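Local coordinates for protein cytidine deaminase (Mycobacterium leprae, PDB 3R2N) that probably catalyses the zinc-dependent hydrolytic deamination of cytidine to uridine in pyrimidine salvage, working as a homotetramer, at residues D[11-16]-D[36-41]; D[79-84]-D[109-114]. All blocks are in the same frame, centred on the assembly; numbering follows the deposited sequence. Where two conformers were deposited one is given.

In the fold
Contact 1 comes first along the chain and closes before contact 2 opens; their centres lie about 10 Å apart. Both reach the same mixed sheet. Contact 1 lays helix 10-21 against strand 34-39, and contact 2 pairs strand 77-83 with strand 109-112. Strands 34-39 and 77-83 are antiparallel neighbours, so backbone hydrogen bonds, such as that between Phe38 N and Ala79 O, join the two contacts directly. Leu13 and Gln14 of the helix also pack on Tyr81, which makes helix 10-21 a cover for both. Together they join three neighbouring strands and the helix covering them within the cytidine deaminase fold; the zinc, held by Cys60, Cys93 and Cys96, lies about 10 Å from the Val80 side chain.

Contact 1 (D[11-16]-D[36-41]); sequences DTLQKA and AGFVND
The ring of Phe38 carries the branched end of Leu13 on one face: CD2 of Leu13 stands 3.6 Å from the ring centroid, 16° off the normal, a CH-pi contact displaced toward the CD2-CE2 side of the ring. Thr12 reaches the same ring obliquely, its CG2 methyl 4.1 Å from Phe38 CZ. Because CG of Leu13 is anti to its own carbonyl carbon (chi1 -65°), the isobutyl group extends from the helix to the strand, and CG as well as both methyls meet the aromatic carbons. Leucine suits the place, since its fork spreads over a flat ring. One turn further on, small residues let the helix come close: CB of Ala16 lies 3.8 Å from CB of Ala36, and the Ala36 methyl also sits 3.4 Å from the Leu13 carbonyl O. No hydrogen bond crosses the interface, so apolar contact holds it. Val8 touches both Leu13 and Phe38, while Leu44 of the adjoining strand packs on Thr12, Ala16 and Ala36. The axes of 11-16 and 36-39 approach to 7.6 Å, their directions 135° apart, an alpha-on-beta layer in which the N-terminal helix covers one face of the cytidine deaminase sheet.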
# COMPACT_ATOMS: atom_id res chain seq x y z
N ASP D 11 24.95 18.25 2.40
CA ASP D 11 25.45 18.30 1.03
C ASP D 11 25.65 16.92 0.40
O ASP D 11 25.23 16.66 -0.74
CB ASP D 11 26.78 19.05 1.00
CG ASP D 11 26.68 20.40 0.33
OD1 ASP D 11 26.57 20.41 -0.93
OD2 ASP D 11 26.72 21.43 1.05
N THR D 12 26.32 16.03 1.12
CA THR D 12 26.62 14.71 0.59
C THR D 12 25.34 13.97 0.31
O THR D 12 25.15 13.44 -0.78
CB THR D 12 27.50 13.92 1.54
OG1 THR D 12 28.76 14.57 1.62
CG2 THR D 12 27.71 12.51 1.05
N LEU D 13 24.43 13.96 1.28
CA LEU D 13 23.11 13.35 1.10
C LEU D 13 22.33 13.93 -0.10
O LEU D 13 21.73 13.19 -0.88
CB LEU D 13 22.31 13.43 2.39
CG LEU D 13 22.85 12.65 3.58
CD1 LEU D 13 21.91 12.78 4.76
CD2 LEU D 13 23.08 11.17 3.23
N GLN D 14 22.39 15.26 -0.29
CA GLN D 14 21.63 15.93 -1.35
C GLN D 14 22.14 15.56 -2.75
O GLN D 14 21.35 15.19 -3.65
CB GLN D 14 21.55 17.45 -1.09
CG GLN D 14 22.07 18.38 -2.16
CD GLN D 14 21.07 18.68 -3.23
OE1 GLN D 14 21.40 18.68 -4.42
NE2 GLN D 14 19.83 18.95 -2.83
N LYS D 15 23.47 15.58 -2.90
CA LYS D 15 24.14 15.13 -4.12
C LYS D 15 23.87 13.66 -4.41
O LYS D 15 23.61 13.29 -5.55
CB LYS D 15 25.65 15.40 -4.07
CG LYS D 15 26.02 16.87 -4.29
CD LYS D 15 27.47 17.14 -3.88
CE LYS D 15 27.62 18.52 -3.28
NZ LYS D 15 28.21 19.56 -4.21
N ALA D 16 23.92 12.82 -3.37
CA ALA D 16 23.67 11.37 -3.53
C ALA D 16 22.24 11.10 -3.98
O ALA D 16 22.01 10.23 -4.82
CB ALA D 16 23.97 10.62 -2.26
N ALA D 36 18.40 9.70 0.02
CA ALA D 36 19.67 9.22 0.46
C ALA D 36 19.69 9.35 1.98
O ALA D 36 19.14 10.32 2.54
CB ALA D 36 20.84 10.03 -0.19
N GLY D 37 20.37 8.40 2.62
CA GLY D 37 20.36 8.25 4.06
C GLY D 37 21.73 7.85 4.56
O GLY D 37 22.47 7.17 3.87
N PHE D 38 22.08 8.33 5.76
CA PHE D 38 23.19 7.75 6.52
C PHE D 38 22.66 6.75 7.53
O PHE D 38 21.68 7.01 8.22
CB PHE D 38 23.96 8.83 7.24
CG PHE D 38 24.88 9.60 6.35
CD1 PHE D 38 25.81 8.94 5.54
CD2 PHE D 38 24.86 11.00 6.34
CE1 PHE D 38 26.70 9.66 4.71
CE2 PHE D 38 25.75 11.72 5.52
CZ PHE D 38 26.66 11.03 4.69
N VAL D 39 23.30 5.59 7.60
CA VAL D 39 22.92 4.57 8.58
C VAL D 39 23.80 4.82 9.82
O VAL D 39 24.76 5.60 9.75
CB VAL D 39 23.04 3.15 8.00
CG1 VAL D 39 22.32 2.18 8.85
CG2 VAL D 39 22.43 3.11 6.60
N ASN D 40 23.46 4.19 10.95
CA ASN D 40 24.19 4.38 12.20
C ASN D 40 25.61 3.81 12.21
O ASN D 40 26.36 4.06 13.16
CB ASN D 40 23.37 3.88 13.41
CG ASN D 40 23.04 2.40 13.33
OD1 ASN D 40 23.16 1.78 12.26
ND2 ASN D 40 22.60 1.82 14.46
N ASP D 41 25.97 3.04 11.17
CA ASP D 41 27.38 2.65 10.94
C ASP D 41 28.13 3.59 9.97
O ASP D 41 29.27 3.31 9.57
CB ASP D 41 27.49 1.18 10.49
CG ASP D 41 27.10 0.96 9.01
OD1 ASP D 41 26.37 1.80 8.43
OD2 ASP D 41 27.51 -0.08 8.44

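Contact 2 (D[79-84]-D[109-114])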
# COMPACT_ATOMS: atom_id res chain seq x y z
N ALA D 79 20.09 9.88 9.24
CA ALA D 79 19.75 11.13 8.57
C ALA D 79 19.26 10.85 7.16
O ALA D 79 19.82 9.99 6.47
CB ALA D 79 20.95 12.09 8.55
N VAL D 80 18.24 11.58 6.72
CA VAL D 80 17.61 11.33 5.42
C VAL D 80 17.33 12.64 4.68
O VAL D 80 16.86 13.62 5.28
CB VAL D 80 16.28 10.54 5.58
CG1 VAL D 80 15.60 10.35 4.25
CG2 VAL D 80 16.54 9.21 6.20
N TYR D 81 17.60 12.63 3.37
CA TYR D 81 17.37 13.79 2.49
C TYR D 81 16.66 13.31 1.22
O TYR D 81 17.25 12.57 0.40
CB TYR D 81 18.73 14.42 2.13
CG TYR D 81 18.71 15.88 1.70
CD1 TYR D 81 19.73 16.74 2.07
CD2 TYR D 81 17.69 16.39 0.89
CE1 TYR D 81 19.72 18.10 1.67
CE2 TYR D 81 17.68 17.74 0.48
CZ TYR D 81 18.69 18.57 0.88
OH TYR D 81 18.65 19.88 0.48
N CYS D 82 15.40 13.72 1.05
CA CYS D 82 14.61 13.35 -0.12
C CYS D 82 14.56 14.53 -1.12
O CYS D 82 14.45 15.71 -0.73
CB CYS D 82 13.21 12.94 0.34
SG CYS D 82 12.13 12.18 -0.86
N VAL D 83 14.65 14.20 -2.41
CA VAL D 83 14.70 15.25 -3.44
C VAL D 83 13.69 15.11 -4.57
O VAL D 83 13.31 13.98 -4.97
CB VAL D 83 16.09 15.36 -4.09
CG1 VAL D 83 17.17 15.85 -3.06
CG2 VAL D 83 16.45 14.06 -4.82
N ASP D 84 13.26 16.25 -5.11
CA ASP D 84 12.42 16.24 -6.29
C ASP D 84 13.27 16.48 -7.55
O ASP D 84 14.50 16.51 -7.47
CB ASP D 84 11.28 17.24 -6.15
CG ASP D 84 11.77 18.69 -6.15
OD1 ASP D 84 12.91 18.98 -6.58
OD2 ASP D 84 11.00 19.56 -5.69
N LYS D 109 17.00 12.38 11.85
CA LYS D 109 16.93 13.68 11.20
C LYS D 109 16.48 13.58 9.72
O LYS D 109 17.02 12.77 8.93
CB LYS D 109 18.26 14.44 11.32
CG LYS D 109 18.82 14.49 12.76
CD LYS D 109 19.85 15.62 12.89
CE LYS D 109 20.93 15.36 13.94
NZ LYS D 109 22.01 16.38 13.78
N ILE D 110 15.49 14.39 9.37
CA ILE D 110 15.03 14.54 7.99
C ILE D 110 15.29 15.97 7.54
O ILE D 110 14.96 16.90 8.26
CB ILE D 110 13.51 14.31 7.90
CG1 ILE D 110 13.09 12.98 8.56
CG2 ILE D 110 13.02 14.45 6.49
CD1 ILE D 110 13.78 11.75 8.05
N MET D 111 15.86 16.17 6.37
CA MET D 111 15.90 17.54 5.80
C MET D 111 14.52 17.92 5.23
O MET D 111 13.85 17.10 4.62
CB MET D 111 17.02 17.67 4.75
CG MET D 111 17.12 19.03 4.08
SD MET D 111 17.48 20.35 5.23
CE MET D 111 19.27 20.23 5.30
N THR D 112 14.08 19.14 5.49
CA THR D 112 12.76 19.62 5.04
C THR D 112 12.93 20.99 4.43
O THR D 112 13.94 21.65 4.69
CB THR D 112 11.73 19.75 6.20
OG1 THR D 112 11.85 21.04 6.83
CG2 THR D 112 11.88 18.64 7.22
N PRO D 113 11.97 21.43 3.57
CA PRO D 113 11.98 22.78 2.99
C PRO D 113 12.30 23.87 3.99
O PRO D 113 12.84 24.91 3.60
CB PRO D 113 10.54 22.94 2.49
CG PRO D 113 10.15 21.52 2.07
CD PRO D 113 10.95 20.57 2.94
N LYS D 114 11.96 23.63 5.26
CA LYS D 114 12.21 24.55 6.38
C LYS D 114 13.39 24.15 7.28
O LYS D 114 13.47 24.60 8.43
CB LYS D 114 10.96 24.66 7.26
CG LYS D 114 9.75 25.36 6.61
CD LYS D 114 8.45 25.10 7.42
CE LYS D 114 8.60 25.49 8.91
NZ LYS D 114 7.42 25.04 9.72
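With CG anti to the backbone N in both Tyr81 (chi1 -157°) and Met111 (chi1 178°), the two side chains run alongside each other and point the same way. Met111 CG consequently lies over one face of the Tyr81 ring, 3.7 Å from its centroid and toward the CZ rim. The methionine chain then bends, and SD makes a looser, oblique Met-aromatic contact 5.2 Å from the centroid of the Tyr81 ring. A flexible, polarisable thioether chain can mould itself to an aromatic face in this way. Val116 of the next strand touches Met111. Beneath these side chains the strands pair in parallel, Ala79 opposite Lys109 and Val80 opposite Ile110, as the two strands of a beta-alpha-beta crossover whose connecting helix, 94-104, includes the zinc ligand Cys96. Val80 uses both its backbone polar groups: its N donates to Lys109 O at 2.8 Å, and its O accepts from Met111 N at 2.9 Å with a nearly straight N-H...O angle of 165°. Val80 and Ile110, beta-branched residues well suited to extended backbone, project together to the other face of the sheet from Ala79 and Lys109, with Val80 CB 3.7 Å from Ile110 CD1. Past the pairing, Thr112 OG1 accepts from Lys114 N at 3.0 Å, an ST turn in the connection to strand 115-118.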